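Local coordinates for ABC transporter, substrate binding protein (Mannopine) (Agrobacterium fabrum, PDB 5L9S) that serves as a periplasmic substrate-binding protein of an ABC transporter, probably for the opine mannopine, and is captured here open and without ligand, at residues Val5-Thr10 and Ala21-Phe26; Asp129-Ala134 and Ala153-Ala158; Asp147-Leu152 and Gln308-Asn313; Arg213-Lys218 and Arg289-Ser294. All blocks are in the same frame, centred on the assembly; numbering follows the deposited sequence.

Contact 1. Residues Val5-Thr10 and Ala21-Phe26; sequences VVIATT and AWFEPF
Strand Val5-Thr9, whose Val5 and Ile7 touch the helix, runs almost antiparallel to helix Ala21-Phe26: the short axes make 173° and approach to 12.2 Å, which leaves a layer of side chains between the two backbones. Alternation along the strand puts the Val5 and Ile7 side chains on the helix side, and Trp22, Phe23 and Phe26 answer from the helix. Ile7 does most of the work. Its CG1 lies anti to the backbone N (chi1 -173°) and chi2 is again near extended, a path that carries CD1 outward to Trp22 CH2 at 3.9 Å. The other branch, CG2, meets Phe23 CZ at 3.7 Å, and CD1 reaches the same Phe23 CZ at 4.1 Å, so both branches converge on the end of that phenyl ring. Val5 adds a looser contact, CG2 to Phe26 CE2 at 4.4 Å. The two elements belong to a beta-alpha-beta unit, strand 4-9, helix 12-30 and strand 33-38, whose strands pair in parallel; Phe23 and Phe26 also lie on Val34 of the second strand. Within the helix, Phe23 CE1 sits 3.3 Å above the Trp22 ring plane, offset toward its rim, which couples the two aromatics that receive Ile7. The indole nitrogen, Trp22 NE1, donates to Leu253 O of helix 247-258, a bond that limits how the ring can turn. Helical bonding is locally irregular: a wider turn spans residues 21-23 and Pro25 supplies no N-H, yet Phe26 N still bonds to Trp22 O at 3.2 Å.

Contact 2. Residues Asp129-Ala134 and Ala153-Ala158; sequences DMWDLA and AAALLA
Trp131 meets helix Ala153-Ala158 through its indole, and its CA lies 6.8 Å from Ala158 CA, the nearest such pair across the two segments. From CB, which points toward the helix, the side chain leaves with chi1 at -98°, away from the usual staggered values, and the six-membered ring carries the contact. CD2 is the first ring atom to touch, 3.8 Å from Ala158 CB; CE3 comes nearer, 3.5 Å from the same Ala158 CB. That methyl stands 3.4 Å above the indole plane, displaced toward the rim. Farther along, CZ3 passes 4.1 Å from Ala154 O, which already accepts the helical bond from Ala158 N. The far end, CH2, rests on the backbone, 3.6 Å from Ala155 CA, while CZ2 lies 3.8 Å from Ala155 CB. NE1 turns to another partner and donates to Lys177 O of helix 171-181, whose Leu178 and Leu181 also touch the ring. Trp127, one turn earlier on helix 127-130, lies against Ala154 and Ala158 too. The contacts are almost all carbon to carbon and no polar bond joins the two segments, so the interaction here is dispersive and hydrophobic, and the directional bond to the indole lies outside them.

Contact 3. Residues Asp147-Leu152 and Gln308-Asn313; sequences DPWRVL and QWINAN
Trp149 has CG between its backbone N and carbonyl carbon (chi1 77°), while Ile310 carries CG1 anti to its own carbonyl carbon (chi1 -62°); these two settings bring the indole and the isoleucine tip together where Trp149 CA and Ile310 CA are 7.4 Å apart. Ile310 CD1 lands over the middle of one indole face, 3.8 Å from the centroid of the six-membered ring and 15° off its normal, a clear CH-pi geometry. The nearest ring atom is Trp149 CD2, 3.7 Å from Ile310 CD1. On the opposite face lies Arg150 CG, 3.5 Å above the plane and toward the rim, so the indole is sandwiched between aliphatic carbons. The other Ile310 branch, CG2, comes 3.7 Å from Asp147 OD2, with Trp149 CD1 also near. Asp147 stands at the indole edge, its CG in the ring plane. Its second oxygen, OD1, accepts from Trp149 N at 2.9 Å, met nearly along the C-O axis. Asp147 further touches Met314, and Pro305 also touches the indole. The CH-pi contact thus packs the start of helix 149-158 against the C-terminal helix 307-325, far away in sequence, and the OD1 bond to the N-H two residues on is an Asx turn capping the former.

Contact 4. Residues Arg213-Lys218 and Arg289-Ser294; sequences RAKALK and RATLPS
Lys215 NZ donates a weak hydrogen bond to Thr291 O, 3.2 Å away, the one polar bond between helix Arg213-Lys218 and the loop Arg289-Ser294. The lysine chain starts at the helix point nearest the loop, where Lys215 CA is 6.8 Å from Thr291 CA. It runs extended through chi2 and chi3, then bends at chi4 (72°), and that last bend turns the ammonium nitrogen onto the carbonyl. On the way its methylenes pass obliquely over the threonine: Lys215 CG is 3.7 Å from Thr291 CB. The hydroxyl oxygen Thr291 OG1 lies close to the same methylenes, but its hydrogen-bond partner is Ala288 O, just before the loop. The loop joins helix 286-289 to helix 295-300 and opens with a type I beta turn, Arg289 to Leu292, closed by Leu292 N to Arg289 O at 3.2 Å. At its other end Ser294 is the N-cap of helix 295-300; its side chain caps a backbone N just beyond, and its own N bonds to Asp297 OD2, a pattern consistent with a capping box. Leu292 reaches the lysine with its end: CD2 is 3.4 Å from Lys215 NZ, and the two side chains cross at about a right angle. On the helix side, Lys218 forms a cation-pi contact with Trp226 of strand 224-240, and Lys215 also touches Ser272.

Contacts 2 and 3 are the closest pair: their centres lie 18 Å apart, and they use successive parts of helix 149-158, its capped start in contact 3 and its later turns in contact 2. Along the chain their segments alternate, and contact 4 is nested within the long loop that contact 3 closes, with nearest atoms about 12 Å away. Contact 1 is far from contacts 2 and 3, its centre 41 Å and 31 Å from theirs, across the centre of the chain, and 26 Å from that of contact 4. The family's type II periplasmic binding fold has two lobes with the substrate between them; no ligand occupies this open form.

Contact 1. Residues Val5-Thr10 and Ala21-Phe26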
loop_
_atom_site.group_PDB
_atom_site.type_symbol
_atom_site.label_atom_id
_atom_site.label_comp_id
_atom_site.label_asym_id
_atom_site.label_seq_id
_atom_site.Cartn_x
_atom_site.Cartn_y
_atom_site.Cartn_z
ATOM N N VAL A 5 -7.321 5.626 -24.350
ATOM C CA VAL A 5 -7.023 4.616 -23.320
ATOM C C VAL A 5 -8.106 4.742 -22.268
ATOM O O VAL A 5 -8.352 5.852 -21.791
ATOM C CB VAL A 5 -5.643 4.752 -22.611
ATOM C CG1 VAL A 5 -5.344 3.508 -21.794
ATOM C CG2 VAL A 5 -4.509 5.022 -23.577
ATOM N N VAL A 6 -8.698 3.614 -21.852
ATOM C CA VAL A 6 -9.700 3.624 -20.789
ATOM C C VAL A 6 -9.112 2.963 -19.535
ATOM O O VAL A 6 -8.720 1.803 -19.578
ATOM C CB VAL A 6 -11.103 3.091 -21.203
ATOM C CG1 VAL A 6 -11.031 1.813 -22.004
ATOM C CG2 VAL A 6 -12.046 2.974 -20.001
ATOM N N ILE A 7 -9.010 3.739 -18.446
ATOM C CA ILE A 7 -8.471 3.311 -17.161
ATOM C C ILE A 7 -9.531 3.449 -16.056
ATOM O O ILE A 7 -10.219 4.472 -15.998
ATOM C CB ILE A 7 -7.104 4.026 -16.807
ATOM C CG1 ILE A 7 -6.445 3.426 -15.522
ATOM C CG2 ILE A 7 -7.228 5.555 -16.716
ATOM C CD1 ILE A 7 -4.966 3.737 -15.311
ATOM N N ALA A 8 -9.637 2.429 -15.163
ATOM C CA ALA A 8 -10.554 2.470 -14.024
ATOM C C ALA A 8 -9.789 2.705 -12.717
ATOM O O ALA A 8 -8.750 2.085 -12.478
ATOM C CB ALA A 8 -11.370 1.201 -13.946
ATOM N N THR A 9 -10.304 3.635 -11.892
ATOM C CA THR A 9 -9.748 4.023 -10.587
ATOM C C THR A 9 -10.914 4.056 -9.579
ATOM O O THR A 9 -12.072 3.861 -9.985
ATOM C CB THR A 9 -9.026 5.410 -10.670
ATOM O OG1 THR A 9 -9.975 6.466 -10.834
ATOM C CG2 THR A 9 -7.965 5.486 -11.762
ATOM N N THR A 10 -10.619 4.337 -8.284
ATOM C CA THR A 10 -11.641 4.473 -7.234
ATOM C C THR A 10 -12.349 5.831 -7.347
ATOM O O THR A 10 -13.374 6.040 -6.687
ATOM C CB THR A 10 -11.089 4.240 -5.834
ATOM O OG1 THR A 10 -9.998 5.142 -5.600
ATOM C CG2 THR A 10 -10.699 2.800 -5.587
ATOM N N ALA A 21 -1.176 14.883 -12.731
ATOM C CA ALA A 21 0.215 14.453 -12.778
ATOM C C ALA A 21 0.560 13.439 -13.859
ATOM O O ALA A 21 1.713 13.390 -14.282
ATOM C CB ALA A 21 0.619 13.913 -11.416
ATOM N N TRP A 22 -0.425 12.628 -14.299
ATOM C CA TRP A 22 -0.179 11.525 -15.211
ATOM C C TRP A 22 -0.984 11.549 -16.511
ATOM O O TRP A 22 -0.381 11.422 -17.575
ATOM C CB TRP A 22 -0.409 10.221 -14.419
ATOM C CG TRP A 22 -0.216 8.918 -15.138
ATOM C CD1 TRP A 22 0.534 8.688 -16.250
ATOM C CD2 TRP A 22 -0.716 7.648 -14.720
ATOM N NE1 TRP A 22 0.491 7.360 -16.577
ATOM C CE2 TRP A 22 -0.256 6.694 -15.642
ATOM C CE3 TRP A 22 -1.498 7.219 -13.636
ATOM C CZ2 TRP A 22 -0.567 5.335 -15.531
ATOM C CZ3 TRP A 22 -1.863 5.887 -13.566
ATOM C CH2 TRP A 22 -1.377 4.954 -14.488
ATOM N N PHE A 23 -2.313 11.691 -16.450
ATOM C CA PHE A 23 -3.168 11.617 -17.644
ATOM C C PHE A 23 -3.073 12.817 -18.554
ATOM O O PHE A 23 -2.813 12.621 -19.740
ATOM C CB PHE A 23 -4.625 11.317 -17.272
ATOM C CG PHE A 23 -4.770 10.093 -16.389
ATOM C CD1 PHE A 23 -3.884 9.018 -16.503
ATOM C CD2 PHE A 23 -5.808 9.999 -15.472
ATOM C CE1 PHE A 23 -4.018 7.895 -15.690
ATOM C CE2 PHE A 23 -5.936 8.870 -14.657
ATOM C CZ PHE A 23 -5.032 7.833 -14.761
ATOM N N GLU A 24 -3.285 14.044 -18.042
ATOM C CA GLU A 24 -3.178 15.244 -18.868
ATOM C C GLU A 24 -1.765 15.390 -19.450
ATOM O O GLU A 24 -1.692 15.501 -20.685
ATOM C CB GLU A 24 -3.674 16.517 -18.162
ATOM C CG GLU A 24 -5.194 16.612 -18.174
ATOM C CD GLU A 24 -5.870 17.563 -17.197
ATOM O OE1 GLU A 24 -5.169 18.190 -16.368
ATOM O OE2 GLU A 24 -7.116 17.670 -17.256
ATOM N N PRO A 25 -0.644 15.245 -18.662
ATOM C CA PRO A 25 0.697 15.333 -19.288
ATOM C C PRO A 25 0.915 14.322 -20.422
ATOM O O PRO A 25 1.486 14.689 -21.456
ATOM C CB PRO A 25 1.658 15.117 -18.104
ATOM C CG PRO A 25 0.872 15.535 -16.902
ATOM C CD PRO A 25 -0.525 15.088 -17.193
ATOM N N PHE A 26 0.400 13.081 -20.253
ATOM C CA PHE A 26 0.487 12.002 -21.244
ATOM C C PHE A 26 -0.168 12.402 -22.557
ATOM O O PHE A 26 0.476 12.318 -23.606
ATOM C CB PHE A 26 -0.158 10.705 -20.702
ATOM C CG PHE A 26 -0.208 9.567 -21.698
ATOM C CD1 PHE A 26 0.935 8.830 -21.993
ATOM C CD2 PHE A 26 -1.405 9.206 -22.308
ATOM C CE1 PHE A 26 0.890 7.778 -22.899
ATOM C CE2 PHE A 26 -1.450 8.144 -23.211
ATOM C CZ PHE A 26 -0.303 7.436 -23.498
#

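Contact 2. Residues Asp129-Ala134 and Ala153-Ala158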
loop_
_atom_site.group_PDB
_atom_site.type_symbol
_atom_site.label_atom_id
_atom_site.label_comp_id
_atom_site.label_asym_id
_atom_site.label_seq_id
_atom_site.Cartn_x
_atom_site.Cartn_y
_atom_site.Cartn_z
ATOM N N ASP A 129 9.189 -2.801 20.874
ATOM C CA ASP A 129 8.858 -1.766 21.847
ATOM C C ASP A 129 7.344 -1.667 22.060
ATOM O O ASP A 129 6.910 -1.380 23.175
ATOM C CB ASP A 129 9.427 -0.418 21.414
ATOM C CG ASP A 129 10.940 -0.279 21.372
ATOM O OD1 ASP A 129 11.651 -1.064 22.092
ATOM O OD2 ASP A 129 11.420 0.652 20.688
ATOM N N MET A 130 6.538 -1.951 21.008
ATOM C CA MET A 130 5.067 -1.979 21.120
ATOM C C MET A 130 4.657 -3.054 22.149
ATOM O O MET A 130 3.703 -2.860 22.901
ATOM C CB MET A 130 4.410 -2.226 19.745
ATOM C CG MET A 130 2.888 -2.279 19.784
ATOM S SD MET A 130 2.135 -1.617 18.297
ATOM C CE MET A 130 0.519 -1.638 18.717
ATOM N N TRP A 131 5.438 -4.139 22.241
ATOM C CA TRP A 131 5.195 -5.221 23.193
ATOM C C TRP A 131 5.852 -4.971 24.563
ATOM O O TRP A 131 5.672 -5.771 25.480
ATOM C CB TRP A 131 5.690 -6.545 22.616
ATOM C CG TRP A 131 4.605 -7.368 21.995
ATOM C CD1 TRP A 131 3.992 -8.468 22.529
ATOM C CD2 TRP A 131 4.003 -7.155 20.707
ATOM N NE1 TRP A 131 3.052 -8.959 21.650
ATOM C CE2 TRP A 131 3.040 -8.175 20.522
ATOM C CE3 TRP A 131 4.166 -6.187 19.701
ATOM C CZ2 TRP A 131 2.256 -8.258 19.368
ATOM C CZ3 TRP A 131 3.393 -6.276 18.553
ATOM C CH2 TRP A 131 2.441 -7.293 18.402
ATOM N N ASP A 132 6.623 -3.881 24.697
ATOM C CA ASP A 132 7.355 -3.538 25.923
ATOM C C ASP A 132 6.564 -2.518 26.759
ATOM O O ASP A 132 6.822 -1.321 26.703
ATOM C CB ASP A 132 8.748 -3.008 25.529
ATOM C CG ASP A 132 9.823 -3.010 26.581
ATOM O OD1 ASP A 132 9.480 -2.971 27.772
ATOM O OD2 ASP A 132 11.024 -3.008 26.200
ATOM N N LEU A 133 5.591 -3.016 27.534
ATOM C CA LEU A 133 4.705 -2.219 28.403
ATOM C C LEU A 133 5.421 -1.639 29.611
ATOM O O LEU A 133 4.969 -0.621 30.164
ATOM C CB LEU A 133 3.501 -3.048 28.855
ATOM C CG LEU A 133 2.620 -3.559 27.736
ATOM C CD1 LEU A 133 1.915 -4.815 28.155
ATOM C CD2 LEU A 133 1.671 -2.483 27.238
ATOM N N ALA A 134 6.535 -2.280 30.019
ATOM C CA ALA A 134 7.380 -1.812 31.107
ATOM C C ALA A 134 7.962 -0.412 30.770
ATOM O O ALA A 134 7.656 0.557 31.469
ATOM C CB ALA A 134 8.499 -2.813 31.362
ATOM N N ALA A 153 2.590 -10.304 11.324
ATOM C CA ALA A 153 3.969 -9.951 10.967
ATOM C C ALA A 153 4.591 -8.954 11.984
ATOM O O ALA A 153 5.775 -9.096 12.285
ATOM C CB ALA A 153 4.029 -9.399 9.549
ATOM N N ALA A 154 3.805 -7.990 12.547
ATOM C CA ALA A 154 4.308 -7.070 13.588
ATOM C C ALA A 154 4.658 -7.872 14.837
ATOM O O ALA A 154 5.688 -7.609 15.439
ATOM C CB ALA A 154 3.274 -6.003 13.935
ATOM N N ALA A 155 3.835 -8.890 15.185
ATOM C CA ALA A 155 4.027 -9.770 16.349
ATOM C C ALA A 155 5.291 -10.565 16.195
ATOM O O ALA A 155 6.081 -10.638 17.133
ATOM C CB ALA A 155 2.833 -10.702 16.522
ATOM N N LEU A 156 5.511 -11.120 14.995
ATOM C CA LEU A 156 6.710 -11.899 14.654
ATOM C C LEU A 156 7.992 -11.065 14.745
ATOM O O LEU A 156 8.962 -11.522 15.334
ATOM C CB LEU A 156 6.569 -12.562 13.275
ATOM C CG LEU A 156 5.588 -13.733 13.235
ATOM C CD1 LEU A 156 4.918 -13.844 11.859
ATOM C CD2 LEU A 156 6.254 -15.026 13.658
ATOM N N LEU A 157 7.980 -9.837 14.207
ATOM C CA LEU A 157 9.120 -8.916 14.252
ATOM C C LEU A 157 9.454 -8.510 15.687
ATOM O O LEU A 157 10.639 -8.406 16.041
ATOM C CB LEU A 157 8.885 -7.686 13.350
ATOM C CG LEU A 157 8.782 -7.960 11.823
ATOM C CD1 LEU A 157 8.139 -6.799 11.104
ATOM C CD2 LEU A 157 10.150 -8.286 11.185
ATOM N N ALA A 158 8.394 -8.350 16.517
ATOM C CA ALA A 158 8.446 -8.032 17.954
ATOM C C ALA A 158 9.043 -9.184 18.702
ATOM O O ALA A 158 9.760 -8.964 19.674
ATOM C CB ALA A 158 7.048 -7.763 18.482
#

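Contact 3. Residues Asp147-Leu152 and Gln308-Asn313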
loop_
_atom_site.group_PDB
_atom_site.type_symbol
_atom_site.label_atom_id
_atom_site.label_comp_id
_atom_site.label_asym_id
_atom_site.label_seq_id
_atom_site.Cartn_x
_atom_site.Cartn_y
_atom_site.Cartn_z
ATOM N N ASP A 147 -8.139 -9.012 6.992
ATOM C CA ASP A 147 -6.838 -9.690 6.894
ATOM C C ASP A 147 -5.882 -9.221 7.988
ATOM O O ASP A 147 -5.546 -8.037 8.049
ATOM C CB ASP A 147 -6.188 -9.641 5.491
ATOM C CG ASP A 147 -5.128 -10.719 5.219
ATOM O OD1 ASP A 147 -4.286 -10.973 6.113
ATOM O OD2 ASP A 147 -5.086 -11.240 4.081
ATOM N N PRO A 148 -5.416 -10.167 8.839
ATOM C CA PRO A 148 -4.510 -9.800 9.937
ATOM C C PRO A 148 -2.996 -9.911 9.650
ATOM O O PRO A 148 -2.195 -9.794 10.585
ATOM C CB PRO A 148 -4.886 -10.846 10.983
ATOM C CG PRO A 148 -5.138 -12.084 10.173
ATOM C CD PRO A 148 -5.774 -11.607 8.906
ATOM N N TRP A 149 -2.600 -10.219 8.410
ATOM C CA TRP A 149 -1.201 -10.522 8.113
ATOM C C TRP A 149 -0.189 -9.499 8.671
ATOM O O TRP A 149 0.876 -9.923 9.148
ATOM C CB TRP A 149 -0.970 -10.797 6.616
ATOM C CG TRP A 149 -0.936 -9.604 5.705
ATOM C CD1 TRP A 149 -1.971 -9.093 4.964
ATOM C CD2 TRP A 149 0.216 -8.798 5.396
ATOM N NE1 TRP A 149 -1.540 -8.013 4.231
ATOM C CE2 TRP A 149 -0.198 -7.812 4.474
ATOM C CE3 TRP A 149 1.561 -8.800 5.829
ATOM C CZ2 TRP A 149 0.693 -6.883 3.933
ATOM C CZ3 TRP A 149 2.436 -7.869 5.299
ATOM C CH2 TRP A 149 2.011 -6.952 4.337
ATOM N N ARG A 150 -0.518 -8.170 8.630
ATOM C CA ARG A 150 0.356 -7.110 9.143
ATOM C C ARG A 150 0.400 -7.104 10.669
ATOM O O ARG A 150 1.389 -6.690 11.245
ATOM C CB ARG A 150 -0.110 -5.744 8.657
ATOM C CG ARG A 150 0.261 -5.377 7.237
ATOM C CD ARG A 150 -0.254 -3.985 7.121
ATOM N NE ARG A 150 -0.962 -3.676 5.880
ATOM C CZ ARG A 150 -2.172 -4.106 5.557
ATOM N NH1 ARG A 150 -2.807 -4.976 6.336
ATOM N NH2 ARG A 150 -2.729 -3.728 4.422
ATOM N N VAL A 151 -0.691 -7.490 11.323
ATOM C CA VAL A 151 -0.754 -7.571 12.786
ATOM C C VAL A 151 0.121 -8.771 13.238
ATOM O O VAL A 151 0.902 -8.644 14.185
ATOM C CB VAL A 151 -2.219 -7.656 13.302
ATOM C CG1 VAL A 151 -2.282 -7.993 14.782
ATOM C CG2 VAL A 151 -2.953 -6.352 13.042
ATOM N N LEU A 152 0.002 -9.910 12.526
ATOM C CA LEU A 152 0.759 -11.143 12.734
ATOM C C LEU A 152 2.246 -10.950 12.463
ATOM O O LEU A 152 3.069 -11.340 13.289
ATOM C CB LEU A 152 0.176 -12.270 11.850
ATOM C CG LEU A 152 -1.273 -12.728 12.178
ATOM C CD1 LEU A 152 -1.724 -13.816 11.232
ATOM C CD2 LEU A 152 -1.389 -13.240 13.601
ATOM N N GLN A 308 2.389 -13.884 -2.957
ATOM C CA GLN A 308 2.139 -15.307 -3.209
ATOM C C GLN A 308 1.675 -16.029 -1.948
ATOM O O GLN A 308 0.691 -16.771 -2.015
ATOM C CB GLN A 308 3.369 -16.015 -3.797
ATOM C CG GLN A 308 3.516 -15.892 -5.309
ATOM C CD GLN A 308 4.761 -16.575 -5.824
ATOM O OE1 GLN A 308 5.577 -17.119 -5.066
ATOM N NE2 GLN A 308 4.948 -16.529 -7.132
ATOM N N TRP A 309 2.372 -15.806 -0.802
ATOM C CA TRP A 309 2.062 -16.427 0.481
ATOM C C TRP A 309 0.736 -15.934 1.073
ATOM O O TRP A 309 -0.087 -16.759 1.487
ATOM C CB TRP A 309 3.227 -16.266 1.474
ATOM C CG TRP A 309 3.037 -17.013 2.768
ATOM C CD1 TRP A 309 3.498 -18.260 3.067
ATOM C CD2 TRP A 309 2.280 -16.578 3.913
ATOM N NE1 TRP A 309 3.098 -18.622 4.336
ATOM C CE2 TRP A 309 2.349 -17.610 4.877
ATOM C CE3 TRP A 309 1.565 -15.406 4.225
ATOM C CZ2 TRP A 309 1.729 -17.508 6.128
ATOM C CZ3 TRP A 309 0.923 -15.321 5.448
ATOM C CH2 TRP A 309 1.004 -16.365 6.384
ATOM N N ILE A 310 0.526 -14.604 1.121
ATOM C CA ILE A 310 -0.706 -14.002 1.655
ATOM C C ILE A 310 -1.968 -14.568 0.955
ATOM O O ILE A 310 -2.919 -14.945 1.649
ATOM C CB ILE A 310 -0.655 -12.443 1.656
ATOM C CG1 ILE A 310 0.498 -11.937 2.563
ATOM C CG2 ILE A 310 -2.012 -11.840 2.097
ATOM C CD1 ILE A 310 1.011 -10.600 2.218
ATOM N N ASN A 311 -1.950 -14.665 -0.401
ATOM C CA ASN A 311 -3.076 -15.177 -1.192
ATOM C C ASN A 311 -3.344 -16.642 -0.945
ATOM O O ASN A 311 -4.504 -17.041 -0.833
ATOM C CB ASN A 311 -2.895 -14.915 -2.676
ATOM C CG ASN A 311 -3.190 -13.500 -3.061
ATOM O OD1 ASN A 311 -4.351 -13.029 -3.038
ATOM N ND2 ASN A 311 -2.128 -12.794 -3.421
ATOM N N ALA A 312 -2.281 -17.440 -0.852
ATOM C CA ALA A 312 -2.393 -18.871 -0.582
ATOM C C ALA A 312 -2.906 -19.172 0.826
ATOM O O ALA A 312 -3.644 -20.156 0.998
ATOM C CB ALA A 312 -1.051 -19.556 -0.796
ATOM N N ASN A 313 -2.529 -18.339 1.827
ATOM C CA ASN A 313 -2.923 -18.585 3.214
ATOM C C ASN A 313 -4.052 -17.670 3.721
ATOM O O ASN A 313 -4.403 -17.738 4.899
ATOM C CB ASN A 313 -1.704 -18.539 4.128
ATOM C CG ASN A 313 -0.692 -19.607 3.811
ATOM O OD1 ASN A 313 -0.776 -20.736 4.296
ATOM N ND2 ASN A 313 0.277 -19.288 2.968
#

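Contact 4. Residues Arg213-Lys218 and Arg289-Ser294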
loop_
_atom_site.group_PDB
_atom_site.type_symbol
_atom_site.label_atom_id
_atom_site.label_comp_id
_atom_site.label_asym_id
_atom_site.label_seq_id
_atom_site.Cartn_x
_atom_site.Cartn_y
_atom_site.Cartn_z
ATOM N N ARG A 213 -3.091 8.684 7.958
ATOM C CA ARG A 213 -3.859 9.127 9.123
ATOM C C ARG A 213 -2.953 9.727 10.222
ATOM O O ARG A 213 -3.387 10.645 10.904
ATOM C CB ARG A 213 -4.793 8.012 9.667
ATOM C CG ARG A 213 -5.714 7.319 8.646
ATOM C CD ARG A 213 -6.368 8.237 7.618
ATOM N NE ARG A 213 -7.655 8.785 8.061
ATOM C CZ ARG A 213 -8.849 8.407 7.608
ATOM N NH1 ARG A 213 -9.945 8.994 8.051
ATOM N NH2 ARG A 213 -8.945 7.495 6.650
ATOM N N ALA A 214 -1.693 9.246 10.360
ATOM C CA ALA A 214 -0.717 9.782 11.307
ATOM C C ALA A 214 -0.293 11.181 10.874
ATOM O O ALA A 214 -0.175 12.065 11.714
ATOM C CB ALA A 214 0.485 8.860 11.394
ATOM N N LYS A 215 -0.085 11.383 9.561
ATOM C CA LYS A 215 0.257 12.656 8.912
ATOM C C LYS A 215 -0.806 13.691 9.177
ATOM O O LYS A 215 -0.469 14.837 9.480
ATOM C CB LYS A 215 0.328 12.458 7.397
ATOM C CG LYS A 215 1.710 12.340 6.840
ATOM C CD LYS A 215 1.675 12.589 5.331
ATOM C CE LYS A 215 2.800 11.903 4.601
ATOM N NZ LYS A 215 2.656 10.422 4.508
ATOM N N ALA A 216 -2.091 13.294 9.031
ATOM C CA ALA A 216 -3.280 14.143 9.239
ATOM C C ALA A 216 -3.366 14.600 10.682
ATOM O O ALA A 216 -3.632 15.774 10.901
ATOM C CB ALA A 216 -4.545 13.407 8.836
ATOM N N LEU A 217 -3.044 13.717 11.658
ATOM C CA LEU A 217 -3.035 14.056 13.087
ATOM C C LEU A 217 -1.952 15.072 13.426
ATOM O O LEU A 217 -2.217 15.988 14.218
ATOM C CB LEU A 217 -2.908 12.808 13.981
ATOM C CG LEU A 217 -4.178 11.952 14.133
ATOM C CD1 LEU A 217 -3.826 10.482 14.433
ATOM C CD2 LEU A 217 -5.124 12.546 15.193
ATOM N N LYS A 218 -0.736 14.922 12.835
ATOM C CA LYS A 218 0.404 15.821 13.031
ATOM C C LYS A 218 0.070 17.187 12.461
ATOM O O LYS A 218 0.409 18.195 13.074
ATOM C CB LYS A 218 1.692 15.271 12.376
ATOM C CG LYS A 218 2.985 15.951 12.875
ATOM C CD LYS A 218 4.244 15.237 12.430
ATOM C CE LYS A 218 5.390 15.410 13.398
ATOM N NZ LYS A 218 6.245 14.191 13.461
ATOM N N ARG A 289 8.537 15.147 1.746
ATOM C CA ARG A 289 9.635 14.250 2.126
ATOM C C ARG A 289 9.768 14.029 3.628
ATOM O O ARG A 289 10.047 12.910 4.051
ATOM C CB ARG A 289 10.955 14.772 1.576
ATOM C CG ARG A 289 11.300 14.247 0.215
ATOM C CD ARG A 289 12.780 14.322 0.022
ATOM N NE ARG A 289 13.177 15.552 -0.671
ATOM C CZ ARG A 289 13.543 16.684 -0.074
ATOM N NH1 ARG A 289 13.552 16.774 1.253
ATOM N NH2 ARG A 289 13.890 17.740 -0.797
ATOM N N ALA A 290 9.552 15.098 4.424
ATOM C CA ALA A 290 9.602 15.105 5.885
ATOM C C ALA A 290 8.679 14.066 6.544
ATOM O O ALA A 290 8.997 13.575 7.620
ATOM C CB ALA A 290 9.236 16.483 6.392
ATOM N N THR A 291 7.535 13.758 5.927
ATOM C CA THR A 291 6.573 12.824 6.490
ATOM C C THR A 291 6.525 11.477 5.740
ATOM O O THR A 291 5.551 10.738 5.889
ATOM C CB THR A 291 5.190 13.507 6.590
ATOM O OG1 THR A 291 4.806 14.026 5.325
ATOM C CG2 THR A 291 5.159 14.633 7.585
ATOM N N LEU A 292 7.561 11.142 4.945
ATOM C CA LEU A 292 7.575 9.908 4.156
ATOM C C LEU A 292 8.884 9.174 4.327
ATOM O O LEU A 292 9.889 9.843 4.562
ATOM C CB LEU A 292 7.342 10.219 2.663
ATOM C CG LEU A 292 5.944 10.704 2.294
ATOM C CD1 LEU A 292 5.945 11.477 1.034
ATOM C CD2 LEU A 292 4.981 9.581 2.185
ATOM N N PRO A 293 8.931 7.818 4.188
ATOM C CA PRO A 293 10.229 7.131 4.314
ATOM C C PRO A 293 11.166 7.507 3.153
ATOM O O PRO A 293 10.751 7.796 2.009
ATOM C CB PRO A 293 9.851 5.646 4.235
ATOM C CG PRO A 293 8.578 5.624 3.446
ATOM C CD PRO A 293 7.839 6.853 3.904
ATOM N N SER A 294 12.457 7.505 3.428
ATOM C CA SER A 294 13.454 7.775 2.397
ATOM C C SER A 294 13.621 6.496 1.549
ATOM O O SER A 294 13.086 5.458 1.935
ATOM C CB SER A 294 14.773 8.138 3.067
ATOM O OG SER A 294 15.278 6.975 3.698
#